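Local coordinates for 2-c-methyl-d-erythritol 2,4-cyclodiphosphate synthase (Plasmodium falciparum, PDB 4C81), which probably catalyses the ring closure that forms 2-C-methyl-D-erythritol 2,4-cyclodiphosphate with release of CMP, a step of non-mevalonate isoprenoid synthesis, at residues I64-I73 and I171-L179. The protein carries 1 engineered substitution. Sequence-based numbering, arbitrary orientation.
Sequences IIYHSIVDSI and IECFANILL. With ZN (zinc ion), chain B; ZN (zinc ion), chain C.
With chi1 at 54°, Ile64 tucks CG1 between its own backbone N and carbonyl carbon, which lays CD1 over the strand backbone, 3.5 Å from Glu172 C, and against CD1 of Ile171. Cys173 swings SG anti to its backbone N (chi1 -171°), placing the sulfur 3.1 Å from Ser68 OG. That hydroxyl also lies close to the carbonyl oxygens of Ile64 and Ile65 and touches Ala175 CB at 3.4 Å. One turn on, Ser72 OG hydrogen-bonds to Ile69 O (2.7 Å), which Ile73 N shares; with its proton given to that carbonyl, the Ser72 hydroxyl lies against the methyl CG2 of Ile177, 3.4 Å from OG. Small residues on both sides, Ser68, Ser72 and Ala175, let the backbones come close: the axes pass 7.3 Å apart at 37°. Farther along, Ile73 CG1 meets Ile177 CD1 at 3.8 Å. Both metal ligands sit at the Ile64-Ile171 end: His67 ND1 binds a zinc ion with Asp15 and His17, beside the CDP pocket those two also line, while Glu172, on the strand's other face, holds a second zinc with His159 of the third subunit and hydrogen-bonds Tyr14. Helix 64-77 lies on the central sheet of the YgbB-family subunit, covering one face of strand 170-181 between strands 9-21 and 114-124; helices 97-111 and 130-145 pack against the helix, and Phe174 on the opposite face meets its counterparts in the trimer core.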
loop_
_atom_site.group_PDB
_atom_site.type_symbol
_atom_site.label_atom_id
_atom_site.label_comp_id
_atom_site.label_asym_id
_atom_site.label_seq_id
_atom_site.Cartn_x
_atom_site.Cartn_y
_atom_site.Cartn_z
ATOM N N ILE A 64 -1.175 6.898 -14.597
ATOM C CA ILE A 64 -0.904 6.514 -13.207
ATOM C C ILE A 64 -0.260 5.130 -13.082
ATOM O O ILE A 64 0.513 4.889 -12.154
ATOM C CB ILE A 64 -2.178 6.588 -12.304
ATOM C CG1 ILE A 64 -3.331 5.767 -12.897
ATOM C CG2 ILE A 64 -2.594 8.045 -12.076
ATOM C CD1 ILE A 64 -4.544 5.655 -11.987
ATOM N N ILE A 65 -0.578 4.223 -14.003
ATOM C CA ILE A 65 -0.026 2.868 -13.954
ATOM C C ILE A 65 1.470 2.880 -14.279
ATOM O O ILE A 65 2.293 2.395 -13.493
ATOM C CB ILE A 65 -0.788 1.903 -14.892
ATOM C CG1 ILE A 65 -2.221 1.696 -14.387
ATOM C CG2 ILE A 65 -0.079 0.570 -14.991
ATOM C CD1 ILE A 65 -3.043 0.756 -15.251
ATOM N N TYR A 66 1.829 3.437 -15.432
ATOM C CA TYR A 66 3.243 3.518 -15.807
ATOM C C TYR A 66 4.069 4.313 -14.799
ATOM O O TYR A 66 5.181 3.903 -14.452
ATOM C CB TYR A 66 3.416 4.117 -17.212
ATOM C CG TYR A 66 3.195 3.163 -18.383
ATOM C CD1 TYR A 66 2.989 1.793 -18.195
ATOM C CD2 TYR A 66 3.240 3.637 -19.690
ATOM C CE1 TYR A 66 2.806 0.935 -19.270
ATOM C CE2 TYR A 66 3.061 2.783 -20.773
ATOM C CZ TYR A 66 2.843 1.439 -20.555
ATOM O OH TYR A 66 2.668 0.595 -21.624
ATOM N N HIS A 67 3.531 5.436 -14.328
ATOM C CA HIS A 67 4.251 6.285 -13.383
ATOM C C HIS A 67 4.454 5.572 -12.043
ATOM O O HIS A 67 5.559 5.588 -11.491
ATOM C CB HIS A 67 3.539 7.625 -13.170
ATOM C CG HIS A 67 3.351 8.419 -14.426
ATOM N ND1 HIS A 67 2.575 9.557 -14.478
ATOM C CD2 HIS A 67 3.818 8.223 -15.682
ATOM C CE1 HIS A 67 2.578 10.033 -15.711
ATOM N NE2 HIS A 67 3.326 9.243 -16.460
ATOM N N SER A 68 3.404 4.936 -11.526
ATOM C CA SER A 68 3.520 4.224 -10.250
ATOM C C SER A 68 4.455 3.015 -10.359
ATOM O O SER A 68 5.194 2.724 -9.423
ATOM C CB SER A 68 2.149 3.793 -9.724
ATOM O OG SER A 68 1.581 2.782 -10.524
ATOM N N ILE A 69 4.431 2.324 -11.497
ATOM C CA ILE A 69 5.371 1.221 -11.736
ATOM C C ILE A 69 6.822 1.720 -11.689
ATOM O O ILE A 69 7.665 1.118 -11.021
ATOM C CB ILE A 69 5.093 0.507 -13.080
ATOM C CG1 ILE A 69 3.817 -0.332 -12.985
ATOM C CG2 ILE A 69 6.264 -0.402 -13.464
ATOM C CD1 ILE A 69 3.275 -0.779 -14.326
ATOM N N VAL A 70 7.104 2.825 -12.380
ATOM C CA VAL A 70 8.450 3.412 -12.372
ATOM C C VAL A 70 8.893 3.743 -10.947
ATOM O O VAL A 70 9.974 3.334 -10.525
ATOM C CB VAL A 70 8.540 4.672 -13.253
ATOM C CG1 VAL A 70 9.871 5.384 -13.046
ATOM C CG2 VAL A 70 8.375 4.292 -14.706
ATOM N N ASP A 71 8.050 4.438 -10.192
ATOM C CA ASP A 71 8.420 4.817 -8.827
ATOM C C ASP A 71 8.507 3.623 -7.874
ATOM O O ASP A 71 9.227 3.686 -6.878
ATOM C CB ASP A 71 7.496 5.913 -8.288
ATOM C CG ASP A 71 7.860 7.295 -8.823
ATOM O OD1 ASP A 71 9.008 7.494 -9.288
ATOM O OD2 ASP A 71 6.999 8.191 -8.766
ATOM N N SER A 72 7.802 2.533 -8.181
ATOM C CA SER A 72 7.936 1.307 -7.390
ATOM C C SER A 72 9.329 0.703 -7.585
ATOM O O SER A 72 9.964 0.265 -6.627
ATOM C CB SER A 72 6.837 0.283 -7.715
ATOM O OG SER A 72 7.115 -0.473 -8.884
ATOM N N ILE A 73 9.794 0.698 -8.829
ATOM C CA ILE A 73 11.139 0.217 -9.162
ATOM C C ILE A 73 12.228 1.102 -8.541
ATOM O O ILE A 73 13.158 0.592 -7.909
ATOM C CB ILE A 73 11.329 0.137 -10.698
ATOM C CG1 ILE A 73 10.441 -0.964 -11.280
ATOM C CG2 ILE A 73 12.795 -0.125 -11.057
ATOM C CD1 ILE A 73 10.319 -0.923 -12.782
ATOM N N ILE A 171 -8.100 9.725 -10.343
ATOM C CA ILE A 171 -7.853 8.280 -10.294
ATOM C C ILE A 171 -6.479 8.046 -9.673
ATOM O O ILE A 171 -5.585 8.889 -9.795
ATOM C CB ILE A 171 -7.918 7.623 -11.693
ATOM C CG1 ILE A 171 -6.969 8.314 -12.685
ATOM C CG2 ILE A 171 -9.355 7.655 -12.225
ATOM C CD1 ILE A 171 -6.868 7.617 -14.027
ATOM N N GLU A 172 -6.305 6.913 -9.005
ATOM C CA GLU A 172 -5.021 6.637 -8.361
ATOM C C GLU A 172 -4.592 5.188 -8.506
ATOM O O GLU A 172 -5.391 4.307 -8.843
ATOM C CB GLU A 172 -4.998 7.114 -6.899
ATOM C CG GLU A 172 -5.883 6.383 -5.910
ATOM C CD GLU A 172 -5.805 6.991 -4.502
ATOM O OE1 GLU A 172 -5.466 8.191 -4.380
ATOM O OE2 GLU A 172 -6.082 6.264 -3.524
ATOM N N CYS A 173 -3.297 4.966 -8.308
ATOM C CA CYS A 173 -2.687 3.657 -8.520
ATOM C C CYS A 173 -1.661 3.385 -7.430
ATOM O O CYS A 173 -0.885 4.274 -7.072
ATOM C CB CYS A 173 -1.996 3.602 -9.893
ATOM S SG CYS A 173 -1.441 1.946 -10.359
ATOM N N PHE A 174 -1.680 2.159 -6.907
ATOM C CA PHE A 174 -0.610 1.620 -6.077
ATOM C C PHE A 174 0.028 0.461 -6.819
ATOM O O PHE A 174 -0.651 -0.491 -7.178
ATOM C CB PHE A 174 -1.156 1.114 -4.740
ATOM C CG PHE A 174 -1.604 2.203 -3.822
ATOM C CD1 PHE A 174 -2.862 2.768 -3.965
ATOM C CD2 PHE A 174 -0.769 2.674 -2.820
ATOM C CE1 PHE A 174 -3.287 3.786 -3.116
ATOM C CE2 PHE A 174 -1.190 3.687 -1.967
ATOM C CZ PHE A 174 -2.445 4.244 -2.119
ATOM N N ALA A 175 1.331 0.546 -7.056
ATOM C CA ALA A 175 2.068 -0.521 -7.720
ATOM C C ALA A 175 3.029 -1.133 -6.711
ATOM O O ALA A 175 3.794 -0.414 -6.085
ATOM C CB ALA A 175 2.832 0.025 -8.916
ATOM N N ASN A 176 2.976 -2.454 -6.561
ATOM C CA ASN A 176 3.803 -3.178 -5.608
ATOM C C ASN A 176 4.668 -4.172 -6.353
ATOM O O ASN A 176 4.168 -4.940 -7.173
ATOM C CB ASN A 176 2.928 -3.922 -4.606
ATOM C CG ASN A 176 1.958 -3.010 -3.903
ATOM O OD1 ASN A 176 2.252 -2.494 -2.826
ATOM N ND2 ASN A 176 0.803 -2.778 -4.522
ATOM N N ILE A 177 5.962 -4.164 -6.057
ATOM C CA ILE A 177 6.919 -4.958 -6.821
ATOM C C ILE A 177 7.969 -5.608 -5.927
ATOM O O ILE A 177 8.289 -5.096 -4.851
ATOM C CB ILE A 177 7.598 -4.069 -7.887
ATOM C CG1 ILE A 177 8.225 -4.921 -8.991
ATOM C CG2 ILE A 177 8.606 -3.108 -7.254
ATOM C CD1 ILE A 177 8.608 -4.118 -10.201
ATOM N N LEU A 178 8.475 -6.758 -6.371
ATOM C CA LEU A 178 9.651 -7.376 -5.773
ATOM C C LEU A 178 10.740 -7.415 -6.829
ATOM O O LEU A 178 10.479 -7.770 -7.982
ATOM C CB LEU A 178 9.356 -8.803 -5.319
ATOM C CG LEU A 178 8.478 -8.963 -4.085
ATOM C CD1 LEU A 178 8.173 -10.439 -3.881
ATOM C CD2 LEU A 178 9.117 -8.363 -2.834
ATOM N N LEU A 179 11.947 -7.028 -6.437
ATOM C CA LEU A 179 13.126 -7.218 -7.265
ATOM C C LEU A 179 13.990 -8.320 -6.662
ATOM O O LEU A 179 14.294 -8.302 -5.469
ATOM C CB LEU A 179 13.929 -5.927 -7.367
ATOM C CG LEU A 179 13.165 -4.700 -7.874
ATOM C CD1 LEU A 179 14.079 -3.499 -7.909
ATOM C CD2 LEU A 179 12.537 -4.935 -9.248
HETATM ZN ZN ZN B . 1.789 10.538 -12.846
HETATM ZN ZN ZN C . -6.024 9.657 -2.630
HETATM O O HOH W 1 3.264 11.207 -12.013
#